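Probable N-acetyl-gamma-glutamyl-phosphate reductase, chloroplastic (Oryza sativa, PDB 2CVO) probably catalyses the NADPH-dependent reduction of N-acetyl-L-glutamyl 5-phosphate to the semialdehyde, the third step from glutamate to N-acetylornithine in plastid arginine biosynthesis. Local coordinates at residues D196-V201 with G261-M266; E219-Y224 with N254-K259. All blocks are in the same frame, centred on the assembly; numbering follows the deposited sequence.

Interaction 1: residues D196-V201 with G261-M266; sequences DAKSGV and GMQSTM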
loop_
_atom_site.group_PDB
_atom_site.type_symbol
_atom_site.label_atom_id
_atom_site.label_comp_id
_atom_site.label_asym_id
_atom_site.label_seq_id
_atom_site.Cartn_x
_atom_site.Cartn_y
_atom_site.Cartn_z
ATOM N N ASP A 196 -1.275 -15.557 17.621
ATOM C CA ASP A 196 -1.165 -15.248 16.201
ATOM C C ASP A 196 -0.666 -13.807 16.185
ATOM O O ASP A 196 -1.391 -12.892 16.582
ATOM C CB ASP A 196 -2.528 -15.313 15.512
ATOM C CG ASP A 196 -2.422 -15.205 14.000
ATOM O OD1 ASP A 196 -2.142 -16.230 13.347
ATOM O OD2 ASP A 196 -2.602 -14.093 13.462
ATOM N N ALA A 197 0.572 -13.607 15.748
ATOM C CA ALA A 197 1.145 -12.270 15.718
ATOM C C ALA A 197 1.300 -11.780 14.290
ATOM O O ALA A 197 1.502 -12.565 13.364
ATOM C CB ALA A 197 2.491 -12.263 16.442
ATOM N N LYS A 198 1.220 -10.467 14.124
ATOM C CA LYS A 198 1.303 -9.848 12.810
ATOM C C LYS A 198 2.263 -8.659 12.874
ATOM O O LYS A 198 2.150 -7.815 13.759
ATOM C CB LYS A 198 -0.107 -9.405 12.406
ATOM C CG LYS A 198 -1.150 -10.513 12.615
ATOM C CD LYS A 198 -2.572 -9.980 12.657
ATOM C CE LYS A 198 -3.573 -11.068 13.053
ATOM N NZ LYS A 198 -3.366 -11.571 14.447
ATOM N N SER A 199 3.208 -8.600 11.941
ATOM C CA SER A 199 4.185 -7.516 11.936
ATOM C C SER A 199 4.466 -6.872 10.591
ATOM O O SER A 199 4.423 -7.531 9.552
ATOM C CB SER A 199 5.516 -8.011 12.495
ATOM O OG SER A 199 6.532 -7.050 12.262
ATOM N N GLY A 200 4.764 -5.573 10.627
ATOM C CA GLY A 200 5.112 -4.861 9.412
ATOM C C GLY A 200 6.423 -5.455 8.920
ATOM O O GLY A 200 7.174 -6.037 9.708
ATOM N N VAL A 201 6.722 -5.301 7.636
ATOM C CA VAL A 201 7.933 -5.882 7.070
ATOM C C VAL A 201 9.234 -5.167 7.445
ATOM O O VAL A 201 10.322 -5.665 7.156
ATOM C CB VAL A 201 7.796 -5.999 5.523
ATOM C CG1 VAL A 201 7.767 -4.622 4.896
ATOM C CG2 VAL A 201 8.925 -6.855 4.944
ATOM N N GLY A 261 4.557 -1.337 12.586
ATOM C CA GLY A 261 3.389 -1.703 13.360
ATOM C C GLY A 261 3.426 -3.198 13.626
ATOM O O GLY A 261 3.938 -3.973 12.816
ATOM N N MET A 262 2.884 -3.602 14.768
ATOM C CA MET A 262 2.866 -5.004 15.147
ATOM C C MET A 262 1.682 -5.268 16.068
ATOM O O MET A 262 1.360 -4.454 16.933
ATOM C CB MET A 262 4.175 -5.368 15.857
ATOM C CG MET A 262 4.169 -6.728 16.529
ATOM S SD MET A 262 5.774 -7.110 17.258
ATOM C CE MET A 262 6.718 -7.555 15.790
ATOM N N GLN A 263 1.025 -6.400 15.857
ATOM C CA GLN A 263 -0.112 -6.790 16.668
ATOM C C GLN A 263 0.019 -8.247 17.079
ATOM O O GLN A 263 0.314 -9.113 16.253
ATOM C CB GLN A 263 -1.429 -6.606 15.903
ATOM C CG GLN A 263 -2.604 -7.316 16.572
ATOM C CD GLN A 263 -3.946 -7.041 15.913
ATOM O OE1 GLN A 263 -4.852 -7.874 15.970
ATOM N NE2 GLN A 263 -4.088 -5.869 15.309
ATOM N N SER A 264 -0.180 -8.510 18.363
ATOM C CA SER A 264 -0.123 -9.869 18.865
ATOM C C SER A 264 -1.478 -10.203 19.457
ATOM O O SER A 264 -1.994 -9.468 20.299
ATOM C CB SER A 264 0.963 -10.022 19.937
ATOM O OG SER A 264 2.250 -10.105 19.350
ATOM N N THR A 265 -2.067 -11.298 18.996
ATOM C CA THR A 265 -3.356 -11.717 19.516
ATOM C C THR A 265 -3.127 -12.999 20.293
ATOM O O THR A 265 -2.650 -13.998 19.748
ATOM C CB THR A 265 -4.375 -11.963 18.393
ATOM O OG1 THR A 265 -4.476 -10.789 17.578
ATOM C CG2 THR A 265 -5.750 -12.280 18.987
ATOM N N MET A 266 -3.459 -12.951 21.576
ATOM C CA MET A 266 -3.281 -14.087 22.461
ATOM C C MET A 266 -4.629 -14.679 22.859
ATOM O O MET A 266 -5.490 -13.988 23.420
ATOM C CB MET A 266 -2.491 -13.641 23.695
ATOM C CG MET A 266 -1.070 -13.188 23.366
ATOM S SD MET A 266 -0.504 -11.768 24.337
ATOM C CE MET A 266 -1.104 -10.442 23.307
#
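Asp196 pairs with Thr265 and Lys198 with Gln263 as antiparallel hydrogen-bonded pairs, the two strand axes running 178° apart in direction and 4.6 Å from each other. Lys198 N reaches Gln263 O at 2.7 Å, Gln263 N returns to Lys198 O, and Gly200 N to Gly261 O at 2.8 Å continues the pattern just before strand 262-269 begins. On one face the ammonium of Lys198 gathers the polar groups. Its chain runs extended from CG and then bends at the last torsion (chi4 65°), which turns NZ back along its own strand to Asp196 OD2, 2.8 Å away, in a salt bridge made on the anti lone pair of the carboxylate. Across the strands the same NZ reaches Thr265 OG1 in a weak bond of 3.4 Å, the two side chains crossing at a slant. Asp196 OD2 also takes a salt bridge from Lys198 of a second subunit; the Asp196 carboxylate of that subunit lies close by, so the lysines probably offset the repulsion between the two acids. The opposite face carries Ala197, Ser199, Met262 and Ser264. Met262 stretches away from its strand and bends at the sulfur, laying CE 3.5 Å from Ser199 CB; Ala197 CB lies 3.6 Å from Ser264 OG, whose hydroxyl is hydrogen-bonded to Ser174. Ser199 OG donates to Gly200 O on a lone pair in the carbonyl plane. Tyr171 and the probable catalytic Cys170 of helix 170-184 cover this side, an arrangement characteristic of the semialdehyde dehydrogenase dimerisation domain, a mixed sheet with helices on one face and a partner subunit on the other.

Interaction 2: residues E219-Y224 with N254-K259; sequences EGIHAY and NLICMK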
loop_
_atom_site.group_PDB
_atom_site.type_symbol
_atom_site.label_atom_id
_atom_site.label_comp_id
_atom_site.label_asym_id
_atom_site.label_seq_id
_atom_site.Cartn_x
_atom_site.Cartn_y
_atom_site.Cartn_z
ATOM N N GLU A 219 0.036 -5.794 -0.993
ATOM C CA GLU A 219 -1.265 -6.394 -1.256
ATOM C C GLU A 219 -1.320 -7.894 -1.002
ATOM O O GLU A 219 -1.929 -8.641 -1.770
ATOM C CB GLU A 219 -1.690 -6.093 -2.701
ATOM C CG GLU A 219 -1.942 -4.605 -2.965
ATOM C CD GLU A 219 -3.093 -4.061 -2.126
ATOM O OE1 GLU A 219 -4.224 -4.576 -2.264
ATOM O OE2 GLU A 219 -2.871 -3.125 -1.329
ATOM N N GLY A 220 -0.689 -8.332 0.082
ATOM C CA GLY A 220 -0.696 -9.744 0.411
ATOM C C GLY A 220 -0.089 -9.983 1.774
ATOM O O GLY A 220 0.615 -9.118 2.307
ATOM N N ILE A 221 -0.379 -11.145 2.351
ATOM C CA ILE A 221 0.160 -11.507 3.654
ATOM C C ILE A 221 0.428 -13.000 3.671
ATOM O O ILE A 221 -0.076 -13.738 2.827
ATOM C CB ILE A 221 -0.826 -11.198 4.811
ATOM C CG1 ILE A 221 -2.072 -12.079 4.684
ATOM C CG2 ILE A 221 -1.192 -9.723 4.812
ATOM C CD1 ILE A 221 -3.078 -11.892 5.814
ATOM N N HIS A 222 1.222 -13.439 4.639
ATOM C CA HIS A 222 1.536 -14.852 4.786
ATOM C C HIS A 222 2.209 -15.098 6.121
ATOM O O HIS A 222 2.839 -14.200 6.686
ATOM C CB HIS A 222 2.463 -15.340 3.666
ATOM C CG HIS A 222 3.785 -14.633 3.615
ATOM N ND1 HIS A 222 3.974 -13.453 2.928
ATOM C CD2 HIS A 222 4.987 -14.950 4.155
ATOM C CE1 HIS A 222 5.236 -13.073 3.045
ATOM N NE2 HIS A 222 5.872 -13.965 3.785
ATOM N N ALA A 223 2.065 -16.321 6.620
ATOM C CA ALA A 223 2.684 -16.706 7.875
ATOM C C ALA A 223 4.120 -17.119 7.567
ATOM O O ALA A 223 4.461 -17.386 6.415
ATOM C CB ALA A 223 1.922 -17.881 8.501
ATOM N N TYR A 224 4.960 -17.156 8.598
ATOM C CA TYR A 224 6.348 -17.577 8.448
ATOM C C TYR A 224 6.849 -18.153 9.773
ATOM O O TYR A 224 6.143 -18.109 10.778
ATOM C CB TYR A 224 7.243 -16.407 8.001
ATOM C CG TYR A 224 7.365 -15.265 8.992
ATOM C CD1 TYR A 224 6.376 -14.288 9.089
ATOM C CD2 TYR A 224 8.491 -15.149 9.814
ATOM C CE1 TYR A 224 6.505 -13.212 9.972
ATOM C CE2 TYR A 224 8.629 -14.080 10.704
ATOM C CZ TYR A 224 7.632 -13.115 10.775
ATOM O OH TYR A 224 7.770 -12.047 11.637
ATOM N N ASN A 254 3.090 -13.493 11.273
ATOM C CA ASN A 254 2.601 -13.261 9.918
ATOM C C ASN A 254 3.163 -11.941 9.411
ATOM O O ASN A 254 3.097 -10.925 10.107
ATOM C CB ASN A 254 1.072 -13.203 9.892
ATOM C CG ASN A 254 0.429 -14.431 10.498
ATOM O OD1 ASN A 254 0.444 -14.619 11.719
ATOM N ND2 ASN A 254 -0.135 -15.281 9.651
ATOM N N LEU A 255 3.710 -11.957 8.200
ATOM C CA LEU A 255 4.292 -10.757 7.611
ATOM C C LEU A 255 3.197 -9.951 6.905
ATOM O O LEU A 255 2.595 -10.405 5.928
ATOM C CB LEU A 255 5.401 -11.149 6.630
ATOM C CG LEU A 255 6.395 -10.059 6.205
ATOM C CD1 LEU A 255 7.001 -9.414 7.434
ATOM C CD2 LEU A 255 7.491 -10.659 5.338
ATOM N N ILE A 256 2.937 -8.752 7.409
ATOM C CA ILE A 256 1.901 -7.910 6.836
ATOM C C ILE A 256 2.448 -6.905 5.839
ATOM O O ILE A 256 3.601 -6.482 5.933
ATOM C CB ILE A 256 1.133 -7.151 7.945
ATOM C CG1 ILE A 256 0.653 -8.140 9.012
ATOM C CG2 ILE A 256 -0.064 -6.421 7.351
ATOM C CD1 ILE A 256 -0.210 -9.269 8.457
ATOM N N CYS A 257 1.612 -6.532 4.875
ATOM C CA CYS A 257 1.999 -5.561 3.860
ATOM C C CYS A 257 1.871 -4.121 4.368
ATOM O O CYS A 257 1.008 -3.363 3.931
ATOM C CB CYS A 257 1.160 -5.755 2.590
ATOM S SG CYS A 257 -0.599 -6.036 2.887
ATOM N N MET A 258 2.738 -3.773 5.312
ATOM C CA MET A 258 2.798 -2.438 5.893
ATOM C C MET A 258 4.222 -2.307 6.404
ATOM O O MET A 258 4.846 -3.307 6.766
ATOM C CB MET A 258 1.802 -2.286 7.047
ATOM C CG MET A 258 2.039 -3.216 8.227
ATOM S SD MET A 258 0.624 -3.161 9.356
ATOM C CE MET A 258 1.270 -4.083 10.760
ATOM N N LYS A 259 4.745 -1.088 6.425
ATOM C CA LYS A 259 6.110 -0.891 6.878
ATOM C C LYS A 259 6.282 -1.116 8.376
ATOM O O LYS A 259 7.036 -1.999 8.782
ATOM C CB LYS A 259 6.608 0.499 6.464
ATOM C CG LYS A 259 6.791 0.616 4.952
ATOM C CD LYS A 259 7.449 1.914 4.527
ATOM C CE LYS A 259 6.555 3.119 4.786
ATOM N NZ LYS A 259 7.319 4.383 4.555
HETATM O O HOH W 1 3.082 -9.388 3.263
#
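His222 and Leu255 lie side by side, with Leu255 CB over one face of the imidazole, a CH-pi contact 4.3 Å from the ring centroid and offset toward its rim. Their backbones are joined by Leu255 N donating to His222 O at 2.8 Å. Tyr224 presents its ring edge to the backbone, CE1 lying 3.5 Å from Leu255 N; with chi1 at 64°, CG sits between backbone N and carbonyl carbon, which brings the ring edge to the neighbouring chain segment, and its hydroxyl is hydrogen-bonded to Tyr171. On the other face Ile221 CG2 packs against Ile256 CD1 at 3.8 Å, the two side chains pointing the same way. This is the outermost strand pair, within one chain, of the dimerisation domain's mixed sheet, where the short strand 222-223 runs antiparallel to 250-256. The His222 ring also stacks on His303 of a second subunit and bonds Arg305 of that subunit, so an alanine here would probably leave that arginine without this acceptor and Leu255 without its aromatic cover. Toward Gly220 the two segments part: a water lies between them, 2.7 Å from Gly220 O and 2.9 Å from Leu255 O, within hydrogen-bonding distance of both. Beyond it, Gly220 N makes a weak 3.6 Å bond to SG of Cys257, the central residue of an inverse gamma turn.

In the fold
Interactions 1 and 2 belong to one sheet, their centres 10 Å apart: strands 194-200 and 250-256 are neighbours in it, and 262-269 and 222-223 lie on their outer sides. Ser199 O with Ile256 N and Val201 N with Met258 O, both 2.9 Å and probably hydrogen-bonded, join the two contacts directly. The chain leaves 250-256 through the turn at Cys257 and enters 262-269 on the far side of 194-200. Both contacts approach the probable active-site Cys170: the side chain of Met262 is about 4 Å from the Cys170 side chain, that of Tyr224 about 7 Å. Both also meet the second subunit, where Ile221 packs on Lys198 of the other copy.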